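Local atomic coordinates of haloacid dehalogenase domain protein hydrolase (Planctomyces limnophilus, PDB entry 4OVY), a protein that binds calcium and is probably a hydrolase of the haloacid dehalogenase kind, perhaps a phosphatase. Residues G45-E50 / Q141-L146; Y54-F59 / S161-E166; F80-V83 / P89-A92; G219-I224 / L242-S247. One frame throughout, in Å; residues are numbered along the deposited sequence.

Contact 1 (G45-E50 / Q141-L146); sequences GTLWCE and QPMLEL. With EDO (1,2-ethanediol), chain F.
The loop after strand 38-41 carries the end of what looks like the DxDx(T/V) signature of haloacid dehalogenase (HAD) hydrolases, and here Thr46 and Leu47 rest on selenomethionine Met143 near the start of helix 141-152. Asp42 and Asp44 bind calcium together with Asn234. Thr46 divides its work between its two branches: OG1 is hydrogen-bonded to Asn234 OD1, a second-shell hold on a calcium ligand, while CG2 turns to the helix and lies 4.0 Å from Met143 CE. A threonine suits a place that is polar on the metal side and apolar on the other.

Met143 curls back on itself, bent at chi2 (-64°) and again at chi3 (-72°), which brings CE to 3.8 Å from Leu47 CD2, the two side chains roughly perpendicular. Met143 CG lies 3.4 Å from Thr46 O, a buried carbonyl oxygen for which the model gives no partner. The flexible selenoether chain fills the ground between loop and helix, with Phe41 and Val232 also against it. At the start of the helix Gln141 NE2 reaches Glu145 OE2 (3.1 Å) almost straight, at 175°, nearly in its own amide plane and on the anti side of the carboxylate. Were the amide replaced by the methyl of an alanine, Glu145 OE2 would probably keep Ser6 but lose its mate one turn back. Gln141 NE2 also donates to O2 of a 1,2-ethanediol, 3.2 Å away.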
loop_
_atom_site.group_PDB
_atom_site.type_symbol
_atom_site.label_atom_id
_atom_site.label_comp_id
_atom_site.label_asym_id
_atom_site.label_seq_id
_atom_site.Cartn_x
_atom_site.Cartn_y
_atom_site.Cartn_z
ATOM N N GLY A 45 -19.203 8.429 6.526
ATOM C CA GLY A 45 -19.665 9.813 6.524
ATOM C C GLY A 45 -19.261 10.622 5.303
ATOM O O GLY A 45 -19.676 11.772 5.158
ATOM N N THR A 46 -18.441 10.028 4.436
ATOM C CA THR A 46 -17.950 10.692 3.237
ATOM C C THR A 46 -18.497 9.988 1.987
ATOM O O THR A 46 -19.021 10.648 1.092
ATOM C CB THR A 46 -16.413 10.727 3.237
ATOM O OG1 THR A 46 -15.963 11.592 4.290
ATOM C CG2 THR A 46 -15.864 11.236 1.910
ATOM N N LEU A 47 -18.363 8.663 1.936
ATOM C CA LEU A 47 -18.890 7.842 0.839
ATOM C C LEU A 47 -20.193 7.125 1.200
ATOM O O LEU A 47 -20.965 6.751 0.313
ATOM C CB LEU A 47 -17.853 6.799 0.415
ATOM C CG LEU A 47 -16.545 7.322 -0.185
ATOM C CD1 LEU A 47 -15.612 6.183 -0.562
ATOM C CD2 LEU A 47 -16.821 8.193 -1.408
ATOM N N TRP A 48 -20.423 6.894 2.491
ATOM C CA TRP A 48 -21.630 6.218 2.945
ATOM C C TRP A 48 -22.017 6.632 4.361
ATOM O O TRP A 48 -21.272 7.334 5.040
ATOM C CB TRP A 48 -21.478 4.696 2.823
ATOM C CG TRP A 48 -20.618 4.015 3.850
ATOM C CD1 TRP A 48 -19.685 4.586 4.673
ATOM C CD2 TRP A 48 -20.589 2.609 4.133
ATOM N NE1 TRP A 48 -19.097 3.626 5.455
ATOM C CE2 TRP A 48 -19.627 2.405 5.140
ATOM C CE3 TRP A 48 -21.279 1.503 3.627
ATOM C CZ2 TRP A 48 -19.347 1.147 5.654
ATOM C CZ3 TRP A 48 -20.998 0.251 4.145
ATOM C CH2 TRP A 48 -20.046 0.084 5.149
ATOM N N CYS A 49 -23.177 6.169 4.796
ATOM C CA CYS A 49 -23.776 6.602 6.047
ATOM C C CYS A 49 -23.054 6.048 7.285
ATOM O O CYS A 49 -22.661 4.886 7.302
ATOM C CB CYS A 49 -25.233 6.159 6.042
ATOM S SG CYS A 49 -26.193 6.781 7.415
ATOM N N GLU A 50 -22.912 6.884 8.318
ATOM C CA GLU A 50 -22.242 6.506 9.580
ATOM C C GLU A 50 -23.123 6.756 10.815
ATOM O O GLU A 50 -22.621 6.806 11.937
ATOM C CB GLU A 50 -20.919 7.264 9.736
ATOM C CG GLU A 50 -21.104 8.765 9.864
ATOM C CD GLU A 50 -19.814 9.543 9.954
ATOM O OE1 GLU A 50 -18.741 8.940 10.179
ATOM O OE2 GLU A 50 -19.886 10.780 9.795
ATOM N N GLN A 141 -24.961 8.405 -3.817
ATOM C CA GLN A 141 -24.996 8.392 -5.267
ATOM C C GLN A 141 -24.162 9.529 -5.878
ATOM O O GLN A 141 -23.440 9.301 -6.853
ATOM C CB GLN A 141 -26.452 8.442 -5.758
ATOM C CG GLN A 141 -26.624 8.624 -7.257
ATOM C CD GLN A 141 -26.090 7.457 -8.075
ATOM O OE1 GLN A 141 -26.128 6.301 -7.646
ATOM N NE2 GLN A 141 -25.609 7.756 -9.270
ATOM N N PRO A 142 -24.236 10.748 -5.306
ATOM C CA PRO A 142 -23.379 11.806 -5.840
ATOM C C PRO A 142 -21.881 11.502 -5.718
ATOM O O PRO A 142 -21.097 11.915 -6.574
ATOM C CB PRO A 142 -23.767 13.033 -5.004
ATOM C CG PRO A 142 -25.156 12.748 -4.554
ATOM C CD PRO A 142 -25.173 11.271 -4.301
HETATM N N MSE A 143 -21.483 10.767 -4.686
HETATM C CA MSE A 143 -20.075 10.407 -4.527
HETATM C C MSE A 143 -19.703 9.298 -5.479
HETATM O O MSE A 143 -18.580 9.255 -5.961
HETATM C CB MSE A 143 -19.749 10.035 -3.076
HETATM C CG MSE A 143 -20.015 11.200 -2.123
HETATM SE SE MSE A 143 -18.841 12.752 -2.485
HETATM C CE MSE A 143 -17.184 11.957 -1.782
ATOM N N LEU A 144 -20.627 8.388 -5.772
ATOM C CA LEU A 144 -20.375 7.382 -6.810
ATOM C C LEU A 144 -20.112 8.057 -8.162
ATOM O O LEU A 144 -19.224 7.652 -8.915
ATOM C CB LEU A 144 -21.546 6.421 -6.943
ATOM C CG LEU A 144 -21.931 5.574 -5.728
ATOM C CD1 LEU A 144 -23.047 4.618 -6.132
ATOM C CD2 LEU A 144 -20.732 4.825 -5.171
ATOM N N GLU A 145 -20.895 9.084 -8.461
ATOM C CA GLU A 145 -20.686 9.883 -9.669
ATOM C C GLU A 145 -19.323 10.572 -9.662
ATOM O O GLU A 145 -18.625 10.582 -10.674
ATOM C CB GLU A 145 -21.802 10.914 -9.830
ATOM C CG GLU A 145 -23.144 10.281 -10.146
ATOM C CD GLU A 145 -24.305 11.244 -10.042
ATOM O OE1 GLU A 145 -24.069 12.475 -9.939
ATOM O OE2 GLU A 145 -25.460 10.762 -10.073
ATOM N N LEU A 146 -18.946 11.133 -8.516
ATOM C CA LEU A 146 -17.657 11.809 -8.389
ATOM C C LEU A 146 -16.501 10.841 -8.601
ATOM O O LEU A 146 -15.565 11.147 -9.331
ATOM C CB LEU A 146 -17.543 12.506 -7.028
ATOM C CG LEU A 146 -16.210 13.196 -6.732
ATOM C CD1 LEU A 146 -15.860 14.231 -7.803
ATOM C CD2 LEU A 146 -16.288 13.850 -5.367
HETATM C C1 EDO F . -21.641 5.530 -11.393
HETATM O O1 EDO F . -21.606 6.633 -12.301
HETATM C C2 EDO F . -22.814 5.708 -10.442
HETATM O O2 EDO F . -24.027 5.823 -11.196
#

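Contact 2 (Y54-F59 / S161-E166); sequences YVQLAF and SGAGIE
Gln56, in the first turn of helix 55-67, faces the corner at Gly162 and Ala163 where the chain leaves strand 156-161, and the backbones stay 7.1 Å apart between Gln56 CA and Ala163 CA. One long side chain spans that separation. With CG anti to the backbone N (chi1 -172°) and chi2 at 178°, Gln56 stretches out at nearly full length and delivers its amide to the far backbone. Its OE1 accepts from Gly164 N at 2.8 Å and 159°, the donor lying in the carbonyl plane on a lone pair. The methyl of Ala163 sits beside the same oxygen, Ala163 CB to Gln56 OE1 being 3.5 Å.

Strand 156-161 lies next to strand 38-41 in the parallel core of the HAD fold, and the corner is close to the calcium site, Ala163 lying about 4 Å from Asp44 between side chains. Small residues suit this bend: a beta carbon on Gly164 would come tight against Gln56 NE2. That nitrogen is taken up by Thr103 OG1, so both ends of the amide are engaged and its rotation is fixed. A leucine in place of Gln56 would probably leave Gly164 N and Thr103 OG1 without this buried polar mate. On the strand side the bend is secured by an ST turn, in which Ser161 OG accepts from Ala163 N at 2.9 Å.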
loop_
_atom_site.group_PDB
_atom_site.type_symbol
_atom_site.label_atom_id
_atom_site.label_comp_id
_atom_site.label_asym_id
_atom_site.label_seq_id
_atom_site.Cartn_x
_atom_site.Cartn_y
_atom_site.Cartn_z
ATOM N N TYR A 54 -20.911 3.964 13.251
ATOM C CA TYR A 54 -20.033 3.451 12.202
ATOM C C TYR A 54 -20.502 2.042 11.876
ATOM O O TYR A 54 -20.824 1.265 12.788
ATOM C CB TYR A 54 -18.564 3.441 12.655
ATOM C CG TYR A 54 -18.029 4.790 13.115
ATOM C CD1 TYR A 54 -18.216 5.937 12.344
ATOM C CD2 TYR A 54 -17.318 4.917 14.312
ATOM C CE1 TYR A 54 -17.726 7.165 12.753
ATOM C CE2 TYR A 54 -16.819 6.145 14.723
ATOM C CZ TYR A 54 -17.029 7.270 13.940
ATOM O OH TYR A 54 -16.550 8.507 14.334
ATOM N N VAL A 55 -20.564 1.706 10.589
ATOM C CA VAL A 55 -21.080 0.400 10.193
ATOM C C VAL A 55 -20.242 -0.734 10.792
ATOM O O VAL A 55 -20.788 -1.763 11.183
ATOM C CB VAL A 55 -21.167 0.248 8.657
ATOM C CG1 VAL A 55 -21.583 -1.167 8.277
ATOM C CG2 VAL A 55 -22.163 1.254 8.085
ATOM N N GLN A 56 -18.923 -0.551 10.868
ATOM C CA GLN A 56 -18.078 -1.566 11.487
ATOM C C GLN A 56 -18.391 -1.747 12.975
ATOM O O GLN A 56 -18.215 -2.841 13.500
ATOM C CB GLN A 56 -16.592 -1.288 11.281
ATOM C CG GLN A 56 -15.703 -2.435 11.745
ATOM C CD GLN A 56 -14.235 -2.182 11.507
ATOM O OE1 GLN A 56 -13.863 -1.354 10.684
ATOM N NE2 GLN A 56 -13.390 -2.907 12.221
ATOM N N LEU A 57 -18.848 -0.695 13.647
ATOM C CA LEU A 57 -19.271 -0.834 15.048
ATOM C C LEU A 57 -20.532 -1.699 15.143
ATOM O O LEU A 57 -20.632 -2.558 16.033
ATOM C CB LEU A 57 -19.451 0.532 15.720
ATOM C CG LEU A 57 -19.729 0.515 17.229
ATOM C CD1 LEU A 57 -18.681 -0.286 17.992
ATOM C CD2 LEU A 57 -19.816 1.940 17.759
ATOM N N ALA A 58 -21.475 -1.503 14.215
ATOM C CA ALA A 58 -22.655 -2.372 14.122
ATOM C C ALA A 58 -22.235 -3.839 13.938
ATOM O O ALA A 58 -22.772 -4.732 14.587
ATOM C CB ALA A 58 -23.575 -1.932 12.985
ATOM N N PHE A 59 -21.276 -4.073 13.044
ATOM C CA PHE A 59 -20.715 -5.411 12.815
ATOM C C PHE A 59 -20.115 -5.975 14.104
ATOM O O PHE A 59 -20.435 -7.095 14.505
ATOM C CB PHE A 59 -19.672 -5.338 11.686
ATOM C CG PHE A 59 -18.766 -6.533 11.581
ATOM C CD1 PHE A 59 -19.189 -7.693 10.941
ATOM C CD2 PHE A 59 -17.463 -6.477 12.061
ATOM C CE1 PHE A 59 -18.345 -8.785 10.810
ATOM C CE2 PHE A 59 -16.616 -7.566 11.941
ATOM C CZ PHE A 59 -17.054 -8.724 11.318
ATOM N N SER A 161 -9.281 5.546 5.505
ATOM C CA SER A 161 -10.302 5.486 6.556
ATOM C C SER A 161 -9.712 5.018 7.880
ATOM O O SER A 161 -8.724 4.295 7.909
ATOM C CB SER A 161 -11.426 4.543 6.124
ATOM O OG SER A 161 -12.300 4.217 7.195
ATOM N N GLY A 162 -10.329 5.441 8.978
ATOM C CA GLY A 162 -9.976 4.932 10.302
ATOM C C GLY A 162 -10.510 3.536 10.557
ATOM O O GLY A 162 -10.042 2.845 11.462
ATOM N N ALA A 163 -11.498 3.119 9.763
ATOM C CA ALA A 163 -12.080 1.794 9.896
ATOM C C ALA A 163 -11.079 0.732 9.457
ATOM O O ALA A 163 -10.049 1.033 8.839
ATOM C CB ALA A 163 -13.367 1.683 9.081
ATOM N N GLY A 164 -11.395 -0.510 9.787
ATOM C CA GLY A 164 -10.555 -1.639 9.440
ATOM C C GLY A 164 -10.468 -1.846 7.941
ATOM O O GLY A 164 -11.487 -1.942 7.249
ATOM N N ILE A 165 -9.235 -1.923 7.456
ATOM C CA ILE A 165 -8.948 -2.157 6.053
ATOM C C ILE A 165 -9.657 -3.431 5.557
ATOM O O ILE A 165 -10.240 -3.441 4.473
ATOM C CB ILE A 165 -7.414 -2.164 5.833
ATOM C CG1 ILE A 165 -7.049 -2.004 4.367
ATOM C CG2 ILE A 165 -6.761 -3.413 6.408
ATOM C CD1 ILE A 165 -5.553 -1.928 4.148
ATOM N N GLU A 166 -9.667 -4.473 6.387
ATOM C CA GLU A 166 -10.254 -5.756 6.011
ATOM C C GLU A 166 -11.768 -5.820 6.181
ATOM O O GLU A 166 -12.416 -6.750 5.688
ATOM C CB GLU A 166 -9.566 -6.899 6.770
ATOM C CG GLU A 166 -8.069 -7.030 6.484
ATOM C CD GLU A 166 -7.710 -7.033 4.996
ATOM O OE1 GLU A 166 -8.502 -7.532 4.160
ATOM O OE2 GLU A 166 -6.615 -6.541 4.649
#

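Contact 3 (F80-V83 / P89-A92); sequences FRAV and PALA
Ala82 presents its methyl directly to the neighbouring short helix, where it settles between two bumps: the methyl of Ala90 and a branch of Leu91. Ala82 CB lies 3.8 Å from Ala90 CB, and Leu91 CD2 is equally near that Ala82 carbon. With nothing larger than a methyl on either Ala82 or Ala90, the backbones can come close, to 6.2 Å between Ala82 CA and Ala90 CA.

Leu91 is the larger projection. Its CG stands beside the backbone N (chi1 -65°), which sends CD2 across into the notch between Ala82 and Val83, where it meets Val83 CG2 at 3.7 Å. The two branched side chains run nearly perpendicular, each offering one methyl to the other. This is an alpha-hairpin of two short helices, helix 80-84 followed after a short turn by helix 88-91, and it packs against helix 55-67: Val83 and Leu91 both touch Leu61, which makes branched apolar residues apt on this side.

Arg81 lies along the rim of the contact. Its chain bends at chi2 and chi3 and folds back, so that Ala82 CB lies over one face of the guanidinium, 3.7 Å above the plane and toward the rim, while Arg81 NH1 comes to 4.0 Å from Ala90 CB. The charge of Arg81 is met by salt bridges to Glu78, Glu85 and Asp87, acids standing before and within the hairpin.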
loop_
_atom_site.group_PDB
_atom_site.type_symbol
_atom_site.label_atom_id
_atom_site.label_comp_id
_atom_site.label_asym_id
_atom_site.label_seq_id
_atom_site.Cartn_x
_atom_site.Cartn_y
_atom_site.Cartn_z
ATOM N N PHE A 80 -16.914 -4.685 26.148
ATOM C CA PHE A 80 -17.878 -5.752 25.874
ATOM C C PHE A 80 -19.162 -5.570 26.670
ATOM O O PHE A 80 -20.249 -5.809 26.148
ATOM C CB PHE A 80 -17.254 -7.116 26.160
ATOM C CG PHE A 80 -15.958 -7.333 25.434
ATOM C CD1 PHE A 80 -15.953 -7.717 24.102
ATOM C CD2 PHE A 80 -14.743 -7.106 26.070
ATOM C CE1 PHE A 80 -14.760 -7.896 23.424
ATOM C CE2 PHE A 80 -13.546 -7.283 25.397
ATOM C CZ PHE A 80 -13.553 -7.683 24.072
ATOM N N ARG A 81 -19.027 -5.129 27.919
ATOM C CA ARG A 81 -20.176 -4.808 28.773
ATOM C C ARG A 81 -21.089 -3.797 28.075
ATOM O O ARG A 81 -22.303 -4.018 27.953
ATOM C CB ARG A 81 -19.678 -4.258 30.120
ATOM C CG ARG A 81 -20.732 -4.103 31.214
ATOM C CD ARG A 81 -21.641 -2.894 31.031
ATOM N NE ARG A 81 -20.904 -1.672 30.707
ATOM C CZ ARG A 81 -21.457 -0.541 30.265
ATOM N NH1 ARG A 81 -20.685 0.504 30.001
ATOM N NH2 ARG A 81 -22.772 -0.436 30.091
ATOM N N ALA A 82 -20.502 -2.697 27.605
ATOM C CA ALA A 82 -21.256 -1.670 26.877
ATOM C C ALA A 82 -21.955 -2.249 25.649
ATOM O O ALA A 82 -23.106 -1.907 25.363
ATOM C CB ALA A 82 -20.339 -0.528 26.463
ATOM N N VAL A 83 -21.264 -3.131 24.933
ATOM C CA VAL A 83 -21.834 -3.760 23.735
ATOM C C VAL A 83 -23.049 -4.611 24.108
ATOM O O VAL A 83 -24.116 -4.492 23.499
ATOM C CB VAL A 83 -20.798 -4.628 22.990
ATOM C CG1 VAL A 83 -21.444 -5.343 21.812
ATOM C CG2 VAL A 83 -19.620 -3.788 22.516
ATOM N N PRO A 89 -23.823 5.578 24.278
ATOM C CA PRO A 89 -22.900 6.632 24.739
ATOM C C PRO A 89 -21.502 6.143 25.145
ATOM O O PRO A 89 -20.515 6.820 24.877
ATOM C CB PRO A 89 -23.628 7.228 25.947
ATOM C CG PRO A 89 -25.068 7.005 25.650
ATOM C CD PRO A 89 -25.137 5.681 24.942
ATOM N N ALA A 90 -21.412 4.987 25.796
ATOM C CA ALA A 90 -20.107 4.414 26.114
ATOM C C ALA A 90 -19.376 4.023 24.820
ATOM O O ALA A 90 -18.181 4.284 24.658
ATOM C CB ALA A 90 -20.260 3.209 27.032
ATOM N N LEU A 91 -20.108 3.414 23.896
ATOM C CA LEU A 91 -19.533 2.951 22.624
ATOM C C LEU A 91 -18.994 4.081 21.741
ATOM O O LEU A 91 -18.058 3.880 20.958
ATOM C CB LEU A 91 -20.567 2.124 21.853
ATOM C CG LEU A 91 -20.972 0.814 22.540
ATOM C CD1 LEU A 91 -22.107 0.144 21.779
ATOM C CD2 LEU A 91 -19.785 -0.128 22.696
ATOM N N ALA A 92 -19.579 5.267 21.878
ATOM C CA ALA A 92 -19.115 6.455 21.162
ATOM C C ALA A 92 -17.704 6.902 21.558
ATOM O O ALA A 92 -17.099 7.705 20.854
ATOM C CB ALA A 92 -20.092 7.601 21.378
#

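Contact 4 (G219-I224 / L242-S247); sequences GIRQVI and LEYVTS
Tyr244 sends its ring from helix 239-246 across to helix 215-223, where Ile220 and Arg221 receive it. The ring can make the crossing because CG stands anti to the backbone N (chi1 178°), projecting the aromatic group straight outward over a gap of 9.9 Å between Ile220 CA and Tyr244 CA. A tyrosine has the length for this, and the far end of its ring meets two unlike neighbours, Ile220 at the CE2 edge and Arg221 at the hydroxyl.

Ile220 CG2 lies near the ring plane, 4.1 Å from Tyr244 CE2, and the side chains run antiparallel. CG2 is the branch that stands anti to the backbone N of Ile220. Arg221 uses its aliphatic part instead, Arg221 CD lying 3.7 Å from Tyr244 OH. Its chain is bent at chi2 (59°), while the guanidinium ends tilted 28° from the plane of the ring. That head belongs to the dimer interface, in salt bridges with Glu166 and Asp112 of the second subunit, so the methylenes lie beside the tyrosine hydroxyl while the head carries the charge across to the neighbour.

Pro228, in the loop leading to strand 230-233, packs on both Ile220 and Tyr244, and Leu201 of the second subunit lies against Tyr244. Helix 215-223 lies on strands 156-161, 183-195 and 38-41 of the mixed sheet, and helix 239-246 packs beside it through Tyr244.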
loop_
_atom_site.group_PDB
_atom_site.type_symbol
_atom_site.label_atom_id
_atom_site.label_comp_id
_atom_site.label_asym_id
_atom_site.label_seq_id
_atom_site.Cartn_x
_atom_site.Cartn_y
_atom_site.Cartn_z
ATOM N N GLY A 219 -0.298 7.135 6.805
ATOM C CA GLY A 219 -0.765 5.984 6.027
ATOM C C GLY A 219 -0.655 6.261 4.533
ATOM O O GLY A 219 -0.201 5.418 3.756
ATOM N N ILE A 220 -1.050 7.464 4.138
ATOM C CA ILE A 220 -0.967 7.875 2.742
ATOM C C ILE A 220 0.484 7.850 2.264
ATOM O O ILE A 220 0.793 7.270 1.227
ATOM C CB ILE A 220 -1.586 9.272 2.553
ATOM C CG1 ILE A 220 -3.112 9.200 2.689
ATOM C CG2 ILE A 220 -1.213 9.867 1.201
ATOM C CD1 ILE A 220 -3.777 10.539 2.911
ATOM N N ARG A 221 1.379 8.476 3.018
ATOM C CA ARG A 221 2.763 8.562 2.578
ATOM C C ARG A 221 3.453 7.193 2.539
ATOM O O ARG A 221 4.227 6.920 1.616
ATOM C CB ARG A 221 3.556 9.549 3.437
ATOM C CG ARG A 221 4.988 9.763 2.963
ATOM C CD ARG A 221 5.070 10.283 1.529
ATOM N NE ARG A 221 6.446 10.414 1.065
ATOM C CZ ARG A 221 7.236 9.400 0.709
ATOM N NH1 ARG A 221 6.806 8.137 0.749
ATOM N NH2 ARG A 221 8.475 9.651 0.316
ATOM N N GLN A 222 3.163 6.333 3.518
ATOM C CA GLN A 222 3.748 4.991 3.545
ATOM C C GLN A 222 3.230 4.115 2.396
ATOM O O GLN A 222 4.017 3.488 1.688
ATOM C CB GLN A 222 3.473 4.291 4.881
ATOM C CG GLN A 222 4.148 4.938 6.087
ATOM C CD GLN A 222 5.606 4.554 6.242
ATOM O OE1 GLN A 222 6.300 4.275 5.264
ATOM N NE2 GLN A 222 6.077 4.534 7.484
ATOM N N VAL A 223 1.914 4.075 2.211
ATOM C CA VAL A 223 1.307 3.167 1.229
ATOM C C VAL A 223 1.376 3.715 -0.208
ATOM O O VAL A 223 1.762 2.996 -1.140
ATOM C CB VAL A 223 -0.154 2.865 1.597
ATOM C CG1 VAL A 223 -0.856 2.067 0.493
ATOM C CG2 VAL A 223 -0.218 2.114 2.923
ATOM N N ILE A 224 0.988 4.971 -0.391
ATOM C CA ILE A 224 0.930 5.560 -1.741
ATOM C C ILE A 224 2.286 6.110 -2.190
ATOM O O ILE A 224 2.632 6.041 -3.376
ATOM C CB ILE A 224 -0.140 6.668 -1.838
ATOM C CG1 ILE A 224 -1.485 6.163 -1.289
ATOM C CG2 ILE A 224 -0.287 7.146 -3.279
ATOM C CD1 ILE A 224 -2.644 7.123 -1.450
ATOM N N LEU A 242 -6.634 16.507 4.904
ATOM C CA LEU A 242 -6.962 17.664 4.058
ATOM C C LEU A 242 -5.831 18.697 4.066
ATOM O O LEU A 242 -5.445 19.221 3.021
ATOM C CB LEU A 242 -8.272 18.303 4.513
ATOM C CG LEU A 242 -9.535 17.433 4.380
ATOM C CD1 LEU A 242 -10.695 18.015 5.179
ATOM C CD2 LEU A 242 -9.931 17.265 2.931
ATOM N N GLU A 243 -5.285 18.967 5.251
ATOM C CA GLU A 243 -4.187 19.926 5.399
ATOM C C GLU A 243 -2.944 19.506 4.606
ATOM O O GLU A 243 -2.310 20.323 3.926
ATOM C CB GLU A 243 -3.847 20.075 6.881
ATOM C CG GLU A 243 -2.807 21.119 7.214
ATOM C CD GLU A 243 -2.667 21.290 8.714
ATOM O OE1 GLU A 243 -2.257 20.321 9.388
ATOM O OE2 GLU A 243 -2.989 22.386 9.219
ATOM N N TYR A 244 -2.619 18.222 4.683
ATOM C CA TYR A 244 -1.486 17.646 3.975
ATOM C C TYR A 244 -1.615 17.879 2.472
ATOM O O TYR A 244 -0.631 18.174 1.792
ATOM C CB TYR A 244 -1.406 16.145 4.306
ATOM C CG TYR A 244 -0.311 15.368 3.612
ATOM C CD1 TYR A 244 1.016 15.784 3.660
ATOM C CD2 TYR A 244 -0.600 14.186 2.934
ATOM C CE1 TYR A 244 2.019 15.063 3.026
ATOM C CE2 TYR A 244 0.393 13.458 2.302
ATOM C CZ TYR A 244 1.700 13.892 2.353
ATOM O OH TYR A 244 2.683 13.159 1.728
ATOM N N VAL A 245 -2.839 17.770 1.973
ATOM C CA VAL A 245 -3.135 17.946 0.548
ATOM C C VAL A 245 -3.200 19.418 0.106
ATOM O O VAL A 245 -2.724 19.759 -0.985
ATOM C CB VAL A 245 -4.455 17.221 0.189
ATOM C CG1 VAL A 245 -4.959 17.614 -1.195
ATOM C CG2 VAL A 245 -4.249 15.713 0.281
ATOM N N THR A 246 -3.766 20.288 0.943
ATOM C CA THR A 246 -4.080 21.660 0.516
ATOM C C THR A 246 -3.115 22.753 0.977
ATOM O O THR A 246 -3.039 23.793 0.335
ATOM C CB THR A 246 -5.480 22.096 0.994
ATOM O OG1 THR A 246 -5.494 22.186 2.424
ATOM C CG2 THR A 246 -6.558 21.124 0.521
ATOM N N SER A 247 -2.414 22.538 2.088
ATOM C CA SER A 247 -1.682 23.625 2.764
ATOM C C SER A 247 -0.229 23.743 2.329
ATOM O O SER A 247 0.266 22.921 1.560
ATOM C CB SER A 247 -1.759 23.452 4.286
ATOM O OG SER A 247 -3.100 23.596 4.730
#

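Overall arrangement
Contacts 1 and 2 cross along the chain, and they bind the loop and helix that follow strand 38-41 to helix 141-152 and to the end of strand 156-161. Their centres lie 16 Å apart, and they touch where Trp48 packs on Val55. Contact 3 is nested inside the loops closed by both; centred 16 Å from contact 2, it meets that contact through Leu57 and Leu91, in the helical part inserted between strands 38-41 and 156-161. Contact 4 follows in series, its centre 32 Å from that of contact 3. The calcium site sits near contacts 1 and 2, while contacts 2 and 4 reach the second subunit, Glu166 of one pairing with Arg221 of the other.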